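Long-range contact in uncharacterized protein (Ruminococcus gnavus, PDB 4QAN), which is of unknown function but has a cystatin-like fold, is a divergent member of the NTF2-like superfamily, and probably binds a metal ion: residues Cys50-Val62 and Thr80-Met94. Residues are numbered along the deposited sequence; the frame is centred on the assembly and turned at random.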
loop_
_atom_site.group_PDB
_atom_site.type_symbol
_atom_site.label_atom_id
_atom_site.label_comp_id
_atom_site.label_asym_id
_atom_site.label_seq_id
_atom_site.Cartn_x
_atom_site.Cartn_y
_atom_site.Cartn_z
ATOM N N CYS A 50 12.852 0.451 5.050
ATOM C CA CYS A 50 12.121 -0.611 4.373
ATOM C C CYS A 50 12.325 -0.541 2.864
ATOM O O CYS A 50 12.609 0.519 2.317
ATOM C CB CYS A 50 10.620 -0.507 4.690
ATOM S SG CYS A 50 10.203 -0.573 6.457
ATOM N N ALA A 51 12.137 -1.668 2.185
ATOM C CA ALA A 51 12.342 -1.741 0.736
ATOM C C ALA A 51 11.054 -1.390 -0.031
ATOM O O ALA A 51 10.556 -2.197 -0.813
ATOM C CB ALA A 51 12.829 -3.133 0.351
ATOM N N ILE A 52 10.541 -0.177 0.173
ATOM C CA ILE A 52 9.288 0.233 -0.440
ATOM C C ILE A 52 9.414 0.399 -1.970
ATOM O O ILE A 52 8.675 -0.251 -2.722
ATOM C CB ILE A 52 8.688 1.497 0.226
ATOM C CG1 ILE A 52 8.332 1.193 1.689
ATOM C CG2 ILE A 52 7.423 1.926 -0.504
ATOM C CD1 ILE A 52 8.066 2.406 2.558
ATOM N N ASP A 53 10.316 1.269 -2.421
ATOM C CA ASP A 53 10.469 1.525 -3.859
ATOM C C ASP A 53 11.119 0.344 -4.590
ATOM O O ASP A 53 10.775 0.042 -5.724
ATOM C CB ASP A 53 11.288 2.793 -4.119
ATOM C CG ASP A 53 10.595 4.055 -3.651
ATOM O OD1 ASP A 53 9.351 4.111 -3.639
ATOM O OD2 ASP A 53 11.315 5.011 -3.296
ATOM N N GLU A 54 12.059 -0.318 -3.934
ATOM C CA GLU A 54 12.829 -1.373 -4.576
ATOM C C GLU A 54 11.924 -2.585 -4.815
ATOM O O GLU A 54 11.842 -3.080 -5.931
ATOM C CB GLU A 54 14.070 -1.744 -3.750
ATOM C CG GLU A 54 15.010 -0.581 -3.434
ATOM C CD GLU A 54 14.644 0.180 -2.162
ATOM O OE1 GLU A 54 13.503 0.025 -1.667
ATOM O OE2 GLU A 54 15.514 0.927 -1.652
ATOM N N THR A 55 11.215 -3.029 -3.785
ATOM C CA THR A 55 10.248 -4.118 -3.946
ATOM C C THR A 55 9.177 -3.730 -4.966
ATOM O O THR A 55 8.873 -4.499 -5.877
ATOM C CB THR A 55 9.584 -4.491 -2.611
ATOM O OG1 THR A 55 10.586 -4.903 -1.672
ATOM C CG2 THR A 55 8.564 -5.613 -2.787
ATOM N N ALA A 56 8.613 -2.535 -4.829
ATOM C CA ALA A 56 7.523 -2.111 -5.718
ATOM C C ALA A 56 7.918 -2.151 -7.213
ATOM O O ALA A 56 7.128 -2.564 -8.050
ATOM C CB ALA A 56 7.026 -0.724 -5.335
ATOM N N LEU A 57 9.142 -1.751 -7.529
ATOM C CA LEU A 57 9.622 -1.746 -8.918
ATOM C C LEU A 57 10.189 -3.089 -9.430
ATOM O O LEU A 57 10.246 -3.297 -10.644
ATOM C CB LEU A 57 10.669 -0.648 -9.099
ATOM C CG LEU A 57 10.157 0.777 -8.840
ATOM C CD1 LEU A 57 11.325 1.747 -8.671
ATOM C CD2 LEU A 57 9.228 1.226 -9.954
ATOM N N GLN A 58 10.551 -4.001 -8.520
ATOM C CA GLN A 58 11.297 -5.224 -8.870
ATOM C C GLN A 58 10.569 -6.553 -8.635
ATOM O O GLN A 58 10.895 -7.555 -9.277
ATOM C CB GLN A 58 12.612 -5.271 -8.082
ATOM C CG GLN A 58 13.495 -4.050 -8.246
ATOM C CD GLN A 58 14.060 -3.959 -9.634
ATOM O OE1 GLN A 58 14.938 -4.740 -10.003
ATOM N NE2 GLN A 58 13.556 -3.015 -10.424
ATOM N N ILE A 59 9.607 -6.575 -7.715
ATOM C CA ILE A 59 8.979 -7.831 -7.320
ATOM C C ILE A 59 8.505 -8.681 -8.511
ATOM O O ILE A 59 7.921 -8.165 -9.455
ATOM C CB ILE A 59 7.817 -7.615 -6.319
ATOM C CG1 ILE A 59 7.401 -8.956 -5.708
ATOM C CG2 ILE A 59 6.627 -6.937 -6.989
ATOM C CD1 ILE A 59 6.710 -8.831 -4.375
ATOM N N ASN A 60 8.767 -9.986 -8.437
ATOM C CA ASN A 60 8.380 -10.947 -9.465
ATOM C C ASN A 60 6.983 -11.471 -9.185
ATOM O O ASN A 60 6.781 -12.267 -8.260
ATOM C CB ASN A 60 9.379 -12.106 -9.497
ATOM C CG ASN A 60 9.134 -13.084 -10.645
ATOM O OD1 ASN A 60 7.998 -13.345 -11.055
ATOM N ND2 ASN A 60 10.218 -13.663 -11.141
ATOM N N PHE A 61 6.033 -11.021 -9.999
ATOM C CA PHE A 61 4.624 -11.354 -9.850
ATOM C C PHE A 61 4.405 -12.859 -9.796
ATOM O O PHE A 61 3.834 -13.372 -8.833
ATOM C CB PHE A 61 3.837 -10.739 -11.016
ATOM C CG PHE A 61 2.367 -10.991 -10.964
ATOM C CD1 PHE A 61 1.828 -12.165 -11.481
ATOM C CD2 PHE A 61 1.513 -10.054 -10.429
ATOM C CE1 PHE A 61 0.466 -12.407 -11.443
ATOM C CE2 PHE A 61 0.140 -10.287 -10.386
ATOM C CZ PHE A 61 -0.381 -11.467 -10.892
ATOM N N VAL A 62 4.873 -13.558 -10.831
ATOM C CA VAL A 62 4.666 -15.003 -10.964
ATOM C C VAL A 62 5.230 -15.764 -9.775
ATOM O O VAL A 62 4.523 -16.554 -9.142
ATOM C CB VAL A 62 5.282 -15.557 -12.274
ATOM C CG1 VAL A 62 5.406 -17.074 -12.226
ATOM C CG2 VAL A 62 4.441 -15.149 -13.472
ATOM N N THR A 80 3.151 -2.970 -9.986
ATOM C CA THR A 80 3.923 -1.828 -10.446
ATOM C C THR A 80 5.194 -2.258 -11.174
ATOM O O THR A 80 5.638 -1.576 -12.086
ATOM C CB THR A 80 4.268 -0.889 -9.275
ATOM O OG1 THR A 80 3.097 -0.153 -8.916
ATOM C CG2 THR A 80 5.372 0.091 -9.628
ATOM N N SER A 81 5.774 -3.379 -10.769
ATOM C CA SER A 81 6.969 -3.911 -11.439
ATOM C C SER A 81 6.691 -4.325 -12.890
ATOM O O SER A 81 7.610 -4.366 -13.693
ATOM C CB SER A 81 7.509 -5.125 -10.677
ATOM O OG SER A 81 6.587 -6.208 -10.707
ATOM N N ASP A 82 5.438 -4.648 -13.219
ATOM C CA ASP A 82 5.069 -4.885 -14.612
ATOM C C ASP A 82 4.524 -3.631 -15.285
ATOM O O ASP A 82 4.742 -3.429 -16.464
ATOM C CB ASP A 82 4.046 -6.012 -14.716
ATOM C CG ASP A 82 4.646 -7.367 -14.377
ATOM O OD1 ASP A 82 5.599 -7.787 -15.060
ATOM O OD2 ASP A 82 4.172 -8.000 -13.421
ATOM N N TYR A 83 3.791 -2.813 -14.545
ATOM C CA TYR A 83 3.161 -1.630 -15.108
ATOM C C TYR A 83 3.360 -0.449 -14.178
ATOM O O TYR A 83 2.688 -0.341 -13.158
ATOM C CB TYR A 83 1.674 -1.891 -15.325
ATOM C CG TYR A 83 1.388 -3.177 -16.038
ATOM C CD1 TYR A 83 1.636 -3.300 -17.404
ATOM C CD2 TYR A 83 0.867 -4.281 -15.363
ATOM C CE1 TYR A 83 1.369 -4.484 -18.085
ATOM C CE2 TYR A 83 0.601 -5.477 -16.033
ATOM C CZ TYR A 83 0.853 -5.572 -17.391
ATOM O OH TYR A 83 0.596 -6.738 -18.075
ATOM N N SER A 84 4.284 0.446 -14.525
ATOM C CA SER A 84 4.626 1.548 -13.618
ATOM C C SER A 84 3.433 2.484 -13.297
ATOM O O SER A 84 3.417 3.108 -12.242
ATOM C CB SER A 84 5.857 2.312 -14.111
ATOM O OG SER A 84 5.662 2.814 -15.409
ATOM N N TYR A 85 2.433 2.538 -14.184
ATOM C CA TYR A 85 1.127 3.171 -13.909
ATOM C C TYR A 85 0.628 2.975 -12.462
ATOM O O TYR A 85 0.107 3.899 -11.855
ATOM C CB TYR A 85 0.086 2.599 -14.881
ATOM C CG TYR A 85 -1.339 3.082 -14.676
ATOM C CD1 TYR A 85 -2.185 2.474 -13.749
ATOM C CD2 TYR A 85 -1.852 4.112 -15.444
ATOM C CE1 TYR A 85 -3.499 2.904 -13.586
ATOM C CE2 TYR A 85 -3.149 4.552 -15.284
ATOM C CZ TYR A 85 -3.973 3.958 -14.359
ATOM O OH TYR A 85 -5.265 4.415 -14.210
ATOM N N TYR A 86 0.785 1.773 -11.920
ATOM C CA TYR A 86 0.266 1.453 -10.594
ATOM C C TYR A 86 1.043 2.001 -9.393
ATOM O O TYR A 86 0.586 1.833 -8.250
ATOM C CB TYR A 86 0.157 -0.063 -10.447
ATOM C CG TYR A 86 -0.930 -0.691 -11.288
ATOM C CD1 TYR A 86 -2.256 -0.349 -11.103
ATOM C CD2 TYR A 86 -0.635 -1.670 -12.239
ATOM C CE1 TYR A 86 -3.259 -0.937 -11.848
ATOM C CE2 TYR A 86 -1.640 -2.271 -12.972
ATOM C CZ TYR A 86 -2.948 -1.894 -12.772
ATOM O OH TYR A 86 -3.964 -2.481 -13.500
ATOM N N PHE A 87 2.177 2.664 -9.633
ATOM C CA PHE A 87 3.150 2.939 -8.573
ATOM C C PHE A 87 2.548 3.568 -7.318
ATOM O O PHE A 87 2.759 3.077 -6.219
ATOM C CB PHE A 87 4.344 3.770 -9.100
ATOM C CG PHE A 87 5.335 4.167 -8.023
ATOM C CD1 PHE A 87 6.408 3.343 -7.694
ATOM C CD2 PHE A 87 5.181 5.361 -7.324
ATOM C CE1 PHE A 87 7.304 3.699 -6.686
ATOM C CE2 PHE A 87 6.077 5.728 -6.322
ATOM C CZ PHE A 87 7.138 4.895 -6.003
ATOM N N PRO A 88 1.802 4.666 -7.461
ATOM C CA PRO A 88 1.287 5.225 -6.205
ATOM C C PRO A 88 0.405 4.259 -5.392
ATOM O O PRO A 88 0.381 4.350 -4.155
ATOM C CB PRO A 88 0.484 6.442 -6.671
ATOM C CG PRO A 88 1.086 6.802 -8.020
ATOM C CD PRO A 88 1.437 5.479 -8.633
ATOM N N LEU A 89 -0.315 3.350 -6.055
ATOM C CA LEU A 89 -1.147 2.388 -5.314
ATOM C C LEU A 89 -0.276 1.380 -4.553
ATOM O O LEU A 89 -0.573 1.035 -3.423
ATOM C CB LEU A 89 -2.117 1.653 -6.243
ATOM C CG LEU A 89 -3.015 2.519 -7.127
ATOM C CD1 LEU A 89 -4.204 1.711 -7.641
ATOM C CD2 LEU A 89 -3.511 3.744 -6.368
ATOM N N THR A 90 0.821 0.963 -5.181
ATOM C CA THR A 90 1.692 -0.061 -4.653
ATOM C C THR A 90 2.486 0.526 -3.496
ATOM O O THR A 90 2.540 -0.070 -2.414
ATOM C CB THR A 90 2.634 -0.641 -5.736
ATOM O OG1 THR A 90 1.872 -1.122 -6.854
ATOM C CG2 THR A 90 3.431 -1.806 -5.192
ATOM N N SER A 91 3.052 1.710 -3.706
ATOM C CA SER A 91 3.774 2.413 -2.637
ATOM C C SER A 91 2.894 2.625 -1.417
ATOM O O SER A 91 3.313 2.347 -0.300
ATOM C CB SER A 91 4.324 3.759 -3.102
ATOM O OG SER A 91 4.727 4.542 -1.985
ATOM N N ALA A 92 1.678 3.096 -1.638
ATOM C CA ALA A 92 0.775 3.389 -0.540
ATOM C C ALA A 92 0.338 2.149 0.214
ATOM O O ALA A 92 0.272 2.182 1.437
ATOM C CB ALA A 92 -0.426 4.173 -1.027
ATOM N N GLU A 93 0.031 1.060 -0.485
ATOM C CA GLU A 93 -0.339 -0.153 0.229
ATOM C C GLU A 93 0.843 -0.719 0.998
ATOM O O GLU A 93 0.693 -1.143 2.124
ATOM C CB GLU A 93 -0.925 -1.204 -0.698
ATOM C CG GLU A 93 -2.333 -0.888 -1.162
ATOM C CD GLU A 93 -3.091 -2.138 -1.527
ATOM O OE1 GLU A 93 -3.417 -2.896 -0.596
ATOM O OE2 GLU A 93 -3.367 -2.373 -2.731
HETATM N N MSE A 94 2.014 -0.724 0.384
HETATM C CA MSE A 94 3.197 -1.274 1.030
HETATM C C MSE A 94 3.505 -0.500 2.277
HETATM O O MSE A 94 3.758 -1.089 3.322
HETATM C CB MSE A 94 4.379 -1.245 0.076
HETATM C CG MSE A 94 4.230 -2.341 -0.980
HETATM SE SE MSE A 94 5.929 -2.469 -1.954
HETATM C CE MSE A 94 6.781 -3.591 -0.584
HETATM O O HOH W 1 7.178 5.046 -2.148
HETATM O O HOH W 2 4.975 -4.007 -7.879
HETATM O O HOH W 3 6.311 -9.614 -12.358
#
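Helix 52-58 and the first turns of helix 87-108 pack together at this contact. A56 and M94, a selenomethionine, touch between the helices. The axes of 52-58 and 87-94 approach to 9.7 Å, with 132° between their N-to-C directions. The M94 chain bends at its third torsion. Its SE lies 4.0 Å from A56 CB, and its CE presses on T55 CG2 at 3.5 Å, a tight fit. The hydroxyl on the other branch of T55 turns back to A51 O, on a lone pair in the carbonyl plane. A56 CB also meets T90 CG2 at 3.8 Å. At one edge, D53 OD1 comes to the rim of the F87 ring, near its plane, 3.3 Å from CZ. The carboxylate and ring planes are 37° apart. Water 1 links the same OD1 to S91 OG. L57 reaches T80 CG2 and F87 CD1 through CD2. Where helix 52-58 ends, S81 OG donates to I59 O at 2.7 Å, in the carbonyl plane. A chi1 of 65° sets this hydroxyl between the backbone N and the carbonyl carbon. Water 3 bridges F61 N and D82 OD2. Helix 254-275 packs against L89 and A92, while strand 153-164 touches A51 and T55. The arrangement is an obliquely crossed helix pair beside the antiparallel sheet that carries strand 153-164, consistent with the cystatin-like fold.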